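Local coordinates for protein alpha-galactosidase (Umbelopsis vinacea, PDB 3A5V) that probably catalyses, as a tetrameric glycoside hydrolase of family 27, the removal of terminal alpha-linked galactose units from oligosaccharides and related glycoconjugates, at residues A[229-233]-A[234-238]; A[48-51]-A[52-56]; A[65-69]-A[70-74]. One frame throughout, in Å; residues are numbered along the deposited sequence. Where two conformers were deposited one is given.

All three contacts belong to the beta/alpha barrel, not to the C-terminal beta sandwich. Contacts 1 and 2 both reach the parallel barrel sheet and are buried. Contact 1 is a turn leading into strand 236-238. Contact 2 is the chain leaving strand 47-49. Contact 3 lies farther from the centre of the chain and is only partly buried. Contacts 2 and 3 touch, through Trp54 with Asp68 and Cys53 with Lys71, while contact 1 stands apart, its centre about 26 Å from that of contact 2. Contact 1 relies on backbone bonds and an indole face. Contact 2 turns two carboxylates to a bound Tris. Contact 3 uses one carboxylate to hold its own backbone turn.

Contact 1. Residues A[229-233]-A[234-238]; sequences QKARS and GGWND
Trp236 lays its indole over the carbonyl of Arg232, on a type II beta turn that runs from Arg232 to Gly235 and leads into strand 236-238 of the beta/alpha barrel. The bond from CA to CB points away from 229-233. CG then lies beside the backbone N (chi1 -53°), and this swings the ring back over the turn. At the fused bond, CE2 stands 3.6 Å from Arg232 O. That distance reflects a face contact, for Arg232 O sits over the ring centre, 3.4 Å above its plane. CE3 passes Ala231 CB at 4.3 Å. CZ2 meets Ser233 CA at 3.5 Å. On the five-membered ring, NE1 donates to Ala6 O, which fixes the other end of the indole. The turn is closed by two backbone bonds, Arg232 N to Gly235 O at 3.0 Å and Gly235 N to Arg232 O. Gly234 has a positive phi, and a CB there would clash with Ser233 O. A water donates to both Lys230 O and Gly235 O. The Arg232 guanidinium folds back along its own segment, where NH1 donates to Gln229 O at 2.9 Å and to Ala231 O at 2.8 Å.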
loop_
_atom_site.group_PDB
_atom_site.type_symbol
_atom_site.label_atom_id
_atom_site.label_comp_id
_atom_site.label_asym_id
_atom_site.label_seq_id
_atom_site.Cartn_x
_atom_site.Cartn_y
_atom_site.Cartn_z
ATOM N N GLN A 229 7.489 -3.958 -20.014
ATOM C CA GLN A 229 7.973 -2.651 -20.473
ATOM C C GLN A 229 9.396 -2.298 -19.959
ATOM O O GLN A 229 10.060 -1.429 -20.537
ATOM C CB GLN A 229 6.994 -1.541 -20.035
ATOM C CG GLN A 229 6.804 -1.460 -18.509
ATOM C CD GLN A 229 5.813 -0.368 -18.116
ATOM O OE1 GLN A 229 5.993 0.791 -18.477
ATOM N NE2 GLN A 229 4.777 -0.735 -17.370
ATOM N N LYS A 230 9.837 -2.922 -18.862
ATOM C CA LYS A 230 11.111 -2.559 -18.242
ATOM C C LYS A 230 12.289 -3.392 -18.747
ATOM O O LYS A 230 13.448 -3.035 -18.502
ATOM C CB LYS A 230 11.045 -2.663 -16.694
ATOM C CG LYS A 230 10.007 -1.742 -16.008
ATOM C CD LYS A 230 10.300 -0.269 -16.206
ATOM C CE LYS A 230 9.164 0.560 -15.622
ATOM N NZ LYS A 230 9.470 2.013 -15.727
ATOM N N ALA A 231 11.990 -4.491 -19.437
ATOM C CA ALA A 231 13.001 -5.471 -19.849
ATOM C C ALA A 231 13.882 -4.897 -20.944
ATOM O O ALA A 231 13.382 -4.206 -21.830
ATOM C CB ALA A 231 12.316 -6.732 -20.367
ATOM N N ARG A 232 15.178 -5.212 -20.902
ATOM C CA ARG A 232 16.151 -4.723 -21.901
ATOM C C ARG A 232 17.239 -5.794 -22.069
ATOM O O ARG A 232 17.418 -6.643 -21.194
ATOM C CB ARG A 232 16.861 -3.445 -21.418
ATOM C CG ARG A 232 15.963 -2.225 -21.084
ATOM C CD ARG A 232 15.423 -1.517 -22.341
ATOM N NE ARG A 232 14.593 -0.372 -21.956
ATOM C CZ ARG A 232 13.272 -0.421 -21.715
ATOM N NH1 ARG A 232 12.581 -1.553 -21.867
ATOM N NH2 ARG A 232 12.622 0.684 -21.349
ATOM N N SER A 233 17.990 -5.721 -23.161
ATOM C CA SER A 233 19.173 -6.570 -23.318
ATOM C C SER A 233 20.017 -6.448 -22.049
ATOM O O SER A 233 20.269 -5.325 -21.569
ATOM C CB SER A 233 20.008 -6.146 -24.541
ATOM O OG SER A 233 21.124 -7.015 -24.713
ATOM N N GLY A 234 20.421 -7.601 -21.507
ATOM C CA GLY A 234 21.239 -7.663 -20.287
ATOM C C GLY A 234 20.480 -7.535 -18.967
ATOM O O GLY A 234 21.107 -7.550 -17.919
ATOM N N GLY A 235 19.143 -7.389 -19.019
ATOM C CA GLY A 235 18.351 -7.082 -17.813
ATOM C C GLY A 235 16.894 -7.506 -18.004
ATOM O O GLY A 235 16.047 -6.712 -18.444
ATOM N N TRP A 236 16.607 -8.745 -17.628
ATOM C CA TRP A 236 15.348 -9.411 -17.985
ATOM C C TRP A 236 14.419 -9.666 -16.800
ATOM O O TRP A 236 14.884 -9.995 -15.717
ATOM C CB TRP A 236 15.666 -10.785 -18.608
ATOM C CG TRP A 236 16.638 -10.689 -19.761
ATOM C CD1 TRP A 236 17.937 -11.081 -19.768
ATOM C CD2 TRP A 236 16.372 -10.140 -21.049
ATOM N NE1 TRP A 236 18.511 -10.821 -20.984
ATOM C CE2 TRP A 236 17.582 -10.223 -21.793
ATOM C CE3 TRP A 236 15.244 -9.550 -21.640
ATOM C CZ2 TRP A 236 17.686 -9.778 -23.115
ATOM C CZ3 TRP A 236 15.343 -9.089 -22.967
ATOM C CH2 TRP A 236 16.556 -9.222 -23.694
ATOM N N ASN A 237 13.109 -9.636 -17.055
ATOM C CA ASN A 237 12.115 -10.201 -16.124
ATOM C C ASN A 237 12.197 -11.729 -16.168
ATOM O O ASN A 237 12.314 -12.310 -17.248
ATOM C CB ASN A 237 10.687 -9.733 -16.496
ATOM C CG ASN A 237 10.545 -8.206 -16.439
ATOM O OD1 ASN A 237 10.900 -7.571 -15.437
ATOM N ND2 ASN A 237 10.037 -7.618 -17.521
ATOM N N ASP A 238 12.160 -12.364 -14.996
ATOM C CA ASP A 238 12.304 -13.815 -14.894
ATOM C C ASP A 238 10.980 -14.388 -14.385
ATOM O O ASP A 238 10.533 -14.065 -13.269
ATOM C CB ASP A 238 13.478 -14.141 -13.947
ATOM C CG ASP A 238 13.747 -15.643 -13.790
ATOM O OD1 ASP A 238 13.030 -16.490 -14.366
ATOM O OD2 ASP A 238 14.688 -15.968 -13.032
HETATM O O HOH W 1 16.131 -3.981 -17.934
#

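Contact 2. Residues A[48-51]-A[52-56]. With TRS (2-amino-2-hydroxymethyl-propane-1,3-diol), chain I.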
loop_
_atom_site.group_PDB
_atom_site.type_symbol
_atom_site.label_atom_id
_atom_site.label_comp_id
_atom_site.label_asym_id
_atom_site.label_seq_id
_atom_site.Cartn_x
_atom_site.Cartn_y
_atom_site.Cartn_z
ATOM N N VAL A 48 24.261 -24.929 -16.268
ATOM C CA VAL A 48 23.879 -26.012 -15.344
ATOM C C VAL A 48 23.932 -25.413 -13.939
ATOM O O VAL A 48 25.008 -25.124 -13.404
ATOM C CB VAL A 48 24.824 -27.263 -15.434
ATOM C CG1 VAL A 48 24.425 -28.337 -14.361
ATOM C CG2 VAL A 48 24.803 -27.876 -16.862
ATOM N N ILE A 49 22.764 -25.214 -13.349
ATOM C CA ILE A 49 22.662 -24.425 -12.121
ATOM C C ILE A 49 22.403 -25.335 -10.945
ATOM O O ILE A 49 21.399 -26.047 -10.909
ATOM C CB ILE A 49 21.540 -23.341 -12.238
ATOM C CG1 ILE A 49 21.831 -22.405 -13.429
ATOM C CG2 ILE A 49 21.416 -22.544 -10.925
ATOM C CD1 ILE A 49 20.564 -21.850 -14.109
ATOM N N ILE A 50 23.330 -25.319 -9.985
ATOM C CA ILE A 50 23.210 -26.114 -8.772
ATOM C C ILE A 50 22.359 -25.295 -7.801
ATOM O O ILE A 50 22.759 -24.185 -7.409
ATOM C CB ILE A 50 24.624 -26.404 -8.152
ATOM C CG1 ILE A 50 25.508 -27.183 -9.156
ATOM C CG2 ILE A 50 24.504 -27.097 -6.778
ATOM C CD1 ILE A 50 27.003 -27.319 -8.703
ATOM N N ASP A 51 21.185 -25.817 -7.439
ATOM C CA ASP A 51 20.254 -25.056 -6.591
ATOM C C ASP A 51 20.579 -25.265 -5.094
ATOM O O ASP A 51 21.725 -25.560 -4.750
ATOM C CB ASP A 51 18.791 -25.405 -6.930
ATOM C CG ASP A 51 17.832 -24.278 -6.573
ATOM O OD1 ASP A 51 17.828 -23.257 -7.300
ATOM O OD2 ASP A 51 17.104 -24.412 -5.553
ATOM N N ASP A 52 19.585 -25.127 -4.209
ATOM C CA ASP A 52 19.796 -25.182 -2.758
ATOM C C ASP A 52 20.270 -26.588 -2.324
ATOM O O ASP A 52 20.068 -27.569 -3.049
ATOM C CB ASP A 52 18.457 -24.865 -2.064
ATOM C CG ASP A 52 18.603 -24.259 -0.648
ATOM O OD1 ASP A 52 19.742 -24.124 -0.120
ATOM O OD2 ASP A 52 17.531 -23.904 -0.073
ATOM N N CYS A 53 20.861 -26.673 -1.128
ATOM C CA CYS A 53 21.203 -27.945 -0.431
ATOM C C CYS A 53 22.560 -28.538 -0.861
ATOM O O CYS A 53 22.831 -29.713 -0.599
ATOM C CB CYS A 53 20.048 -28.962 -0.526
ATOM S SG CYS A 53 19.879 -30.057 0.910
ATOM N N TRP A 54 23.416 -27.714 -1.475
ATOM C CA TRP A 54 24.809 -28.094 -1.767
ATOM C C TRP A 54 25.735 -27.832 -0.570
ATOM O O TRP A 54 26.829 -28.380 -0.514
ATOM C CB TRP A 54 25.354 -27.348 -3.001
ATOM C CG TRP A 54 25.359 -25.829 -2.881
ATOM C CD1 TRP A 54 24.385 -24.967 -3.344
ATOM C CD2 TRP A 54 26.369 -24.999 -2.283
ATOM N NE1 TRP A 54 24.720 -23.676 -3.056
ATOM C CE2 TRP A 54 25.933 -23.655 -2.414
ATOM C CE3 TRP A 54 27.602 -25.258 -1.652
ATOM C CZ2 TRP A 54 26.686 -22.566 -1.936
ATOM C CZ3 TRP A 54 28.340 -24.186 -1.162
ATOM C CH2 TRP A 54 27.879 -22.852 -1.298
ATOM N N GLN A 55 25.272 -27.003 0.369
ATOM C CA GLN A 55 26.110 -26.399 1.405
ATOM C C GLN A 55 26.556 -27.384 2.486
ATOM O O GLN A 55 25.801 -28.257 2.893
ATOM C CB GLN A 55 25.387 -25.221 2.088
ATOM C CG GLN A 55 25.029 -24.041 1.169
ATOM C CD GLN A 55 23.688 -24.223 0.450
ATOM O OE1 GLN A 55 23.145 -25.321 0.396
ATOM N NE2 GLN A 55 23.146 -23.130 -0.082
ATOM N N LYS A 56 27.797 -27.210 2.937
ATOM C CA LYS A 56 28.274 -27.824 4.170
ATOM C C LYS A 56 27.513 -27.202 5.349
ATOM O O LYS A 56 26.982 -26.076 5.248
ATOM C CB LYS A 56 29.788 -27.582 4.300
ATOM C CG LYS A 56 30.502 -28.470 5.318
ATOM C CD LYS A 56 32.018 -28.359 5.151
ATOM C CE LYS A 56 32.750 -28.972 6.347
ATOM N NZ LYS A 56 34.207 -28.993 6.071
HETATM C C TRS I . 14.419 -23.426 -3.624
HETATM C C1 TRS I . 12.964 -23.123 -3.235
HETATM C C2 TRS I . 15.227 -22.139 -3.699
HETATM C C3 TRS I . 15.054 -24.389 -2.616
HETATM N N TRS I . 14.455 -24.034 -4.963
HETATM O O1 TRS I . 12.193 -24.305 -3.385
HETATM O O2 TRS I . 14.830 -21.383 -4.828
HETATM O O3 TRS I . 15.184 -23.774 -1.338
#
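Asp51 and Asp52 follow strand 47-49 of the beta/alpha barrel, at the end of the strands where family 27 enzymes carry their active site. Their carboxylates turn to the same Tris molecule, probably from the crystallisation liquor, with Asp51 OD2 and Asp52 OD2 5.5 Å apart. The Ile50 and Trp54 side chains cross at about a right angle, with Ile50 CG2 3.9 Å from Trp54 CB. Asp51 OD2 accepts from Tris N at 2.7 Å, and Tris O3 donates a hydrogen bond to Asp52 OD2 at 2.7 Å. Asp51 OD2 also takes the backbone N of Asp52 at 2.9 Å, met from well above the carboxylate plane. Its other oxygen, OD1, pairs with Lys127 NZ and Asn14 ND2. Replacing Asp51 with an alanine would probably leave Lys127 without this carboxylate and the Asp52 amide without its OD2 acceptor. Trp54 CG stands between its backbone N and carbonyl carbon (chi1 60°), which brings the CD1 edge of the indole to Asp51 O. Gln55 CG covers one indole face, 3.6 Å above its plane. Trp54 NE1 donates to Tyr93 O. Asp51 O is buried without a hydrogen-bond partner in the model and lies in plane at the indole edge, 3.1 Å from Trp54 CD1.

Contact 3. Residues A[65-69]-A[70-74]; sequences LLADP and TKFPR
Asp68 OD2 is gripped by two backbone amides, Lys71 N at 2.9 Å and Thr70 N at 3.0 Å. These are the amides three and two residues on. The motif is an Asx turn whose own bond, from Thr70 N, is weak. It lies in the loop between strand 47-49 and helix 76-85 of the barrel. The Lys71 bond is nearly straight, at 164°, and uses the anti lone pair of OD2. CG of Asp68 lies anti to the backbone N (chi1 -179°), which swings the carboxylate over the amides that follow. Asp68 also gives its own carbonyl, and this closes a single turn of the chain: Phe72 N donates to Asp68 O at 2.8 Å, nearly along the C=O axis. So one residue holds the turn with both side chain and backbone. Asp68 O also lies in plane at the edge of the Phe72 ring, while Ala67 CB packs against Phe72 CD2 at 3.8 Å. Beyond this pair, the ring touches Trp54, Ile28 and Leu79. Lys71 passes the carboxylate with CG 3.6 Å from Asp68 OD2, then runs on extended. Its NZ donates to Cys21 O and Cys53 O, the carbonyls of two cysteines joined by a disulfide. The turn ends at Pro73, whose CA makes a C-H contact with Pro69 O at 3.2 Å.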
loop_
_atom_site.group_PDB
_atom_site.type_symbol
_atom_site.label_atom_id
_atom_site.label_comp_id
_atom_site.label_asym_id
_atom_site.label_seq_id
_atom_site.Cartn_x
_atom_site.Cartn_y
_atom_site.Cartn_z
ATOM N N LEU A 65 32.374 -20.810 2.854
ATOM C CA LEU A 65 31.393 -21.872 2.960
ATOM C C LEU A 65 31.668 -22.862 1.837
ATOM O O LEU A 65 31.506 -22.548 0.646
ATOM C CB LEU A 65 29.955 -21.328 2.882
ATOM C CG LEU A 65 28.838 -22.370 3.059
ATOM C CD1 LEU A 65 28.867 -23.024 4.453
ATOM C CD2 LEU A 65 27.471 -21.748 2.792
ATOM N N LEU A 66 32.095 -24.057 2.220
ATOM C CA LEU A 66 32.383 -25.104 1.250
ATOM C C LEU A 66 31.144 -25.973 1.013
ATOM O O LEU A 66 30.122 -25.819 1.695
ATOM C CB LEU A 66 33.598 -25.940 1.719
ATOM C CG LEU A 66 34.929 -25.189 1.946
ATOM C CD1 LEU A 66 36.017 -26.184 2.415
ATOM C CD2 LEU A 66 35.392 -24.438 0.697
ATOM N N ALA A 67 31.229 -26.869 0.030
ATOM C CA ALA A 67 30.134 -27.776 -0.277
ATOM C C ALA A 67 30.120 -28.976 0.671
ATOM O O ALA A 67 31.148 -29.313 1.265
ATOM C CB ALA A 67 30.225 -28.247 -1.719
ATOM N N ASP A 68 28.957 -29.603 0.820
ATOM C CA ASP A 68 28.849 -30.812 1.627
ATOM C C ASP A 68 29.831 -31.878 1.118
ATOM O O ASP A 68 29.757 -32.277 -0.048
ATOM C CB ASP A 68 27.437 -31.385 1.629
ATOM C CG ASP A 68 27.334 -32.633 2.502
ATOM O OD1 ASP A 68 27.216 -32.494 3.731
ATOM O OD2 ASP A 68 27.438 -33.749 1.981
ATOM N N PRO A 69 30.758 -32.326 1.993
ATOM C CA PRO A 69 31.791 -33.282 1.569
ATOM C C PRO A 69 31.268 -34.657 1.141
ATOM O O PRO A 69 31.930 -35.329 0.368
ATOM C CB PRO A 69 32.701 -33.395 2.802
ATOM C CG PRO A 69 31.827 -33.029 3.951
ATOM C CD PRO A 69 30.916 -31.942 3.411
ATOM N N THR A 70 30.112 -35.080 1.641
ATOM C CA THR A 70 29.520 -36.352 1.203
ATOM C C THR A 70 28.946 -36.233 -0.215
ATOM O O THR A 70 29.238 -37.059 -1.080
ATOM C CB THR A 70 28.462 -36.888 2.207
ATOM O OG1 THR A 70 29.109 -37.276 3.436
ATOM C CG2 THR A 70 27.729 -38.115 1.654
ATOM N N LYS A 71 28.154 -35.189 -0.451
ATOM C CA LYS A 71 27.537 -34.948 -1.753
ATOM C C LYS A 71 28.551 -34.545 -2.815
ATOM O O LYS A 71 28.379 -34.860 -3.993
ATOM C CB LYS A 71 26.466 -33.852 -1.642
ATOM C CG LYS A 71 25.215 -34.252 -0.850
ATOM C CD LYS A 71 24.332 -33.022 -0.554
ATOM C CE LYS A 71 22.987 -33.480 -0.028
ATOM N NZ LYS A 71 22.074 -32.353 0.323
ATOM N N PHE A 72 29.596 -33.832 -2.387
ATOM C CA PHE A 72 30.626 -33.323 -3.277
ATOM C C PHE A 72 32.014 -33.707 -2.762
ATOM O O PHE A 72 32.730 -32.861 -2.228
ATOM C CB PHE A 72 30.488 -31.794 -3.438
ATOM C CG PHE A 72 29.141 -31.374 -3.984
ATOM C CD1 PHE A 72 28.926 -31.315 -5.366
ATOM C CD2 PHE A 72 28.085 -31.077 -3.120
ATOM C CE1 PHE A 72 27.682 -30.940 -5.875
ATOM C CE2 PHE A 72 26.821 -30.708 -3.614
ATOM C CZ PHE A 72 26.618 -30.640 -4.997
ATOM N N PRO A 73 32.395 -34.995 -2.920
ATOM C CA PRO A 73 33.633 -35.486 -2.289
ATOM C C PRO A 73 34.921 -34.883 -2.845
ATOM O O PRO A 73 35.942 -34.958 -2.171
ATOM C CB PRO A 73 33.578 -37.009 -2.497
ATOM C CG PRO A 73 32.661 -37.214 -3.671
ATOM C CD PRO A 73 31.678 -36.053 -3.661
ATOM N N ARG A 74 34.885 -34.279 -4.035
ATOM C CA ARG A 74 36.063 -33.551 -4.553
ATOM C C ARG A 74 35.988 -32.027 -4.367
ATOM O O ARG A 74 36.887 -31.311 -4.796
ATOM C CB ARG A 74 36.298 -33.836 -6.041
ATOM C CG ARG A 74 36.387 -35.301 -6.433
ATOM C CD ARG A 74 36.543 -35.427 -7.938
ATOM N NE ARG A 74 35.355 -34.986 -8.672
ATOM C CZ ARG A 74 35.375 -34.561 -9.935
ATOM N NH1 ARG A 74 36.520 -34.523 -10.615
ATOM N NH2 ARG A 74 34.255 -34.165 -10.519
#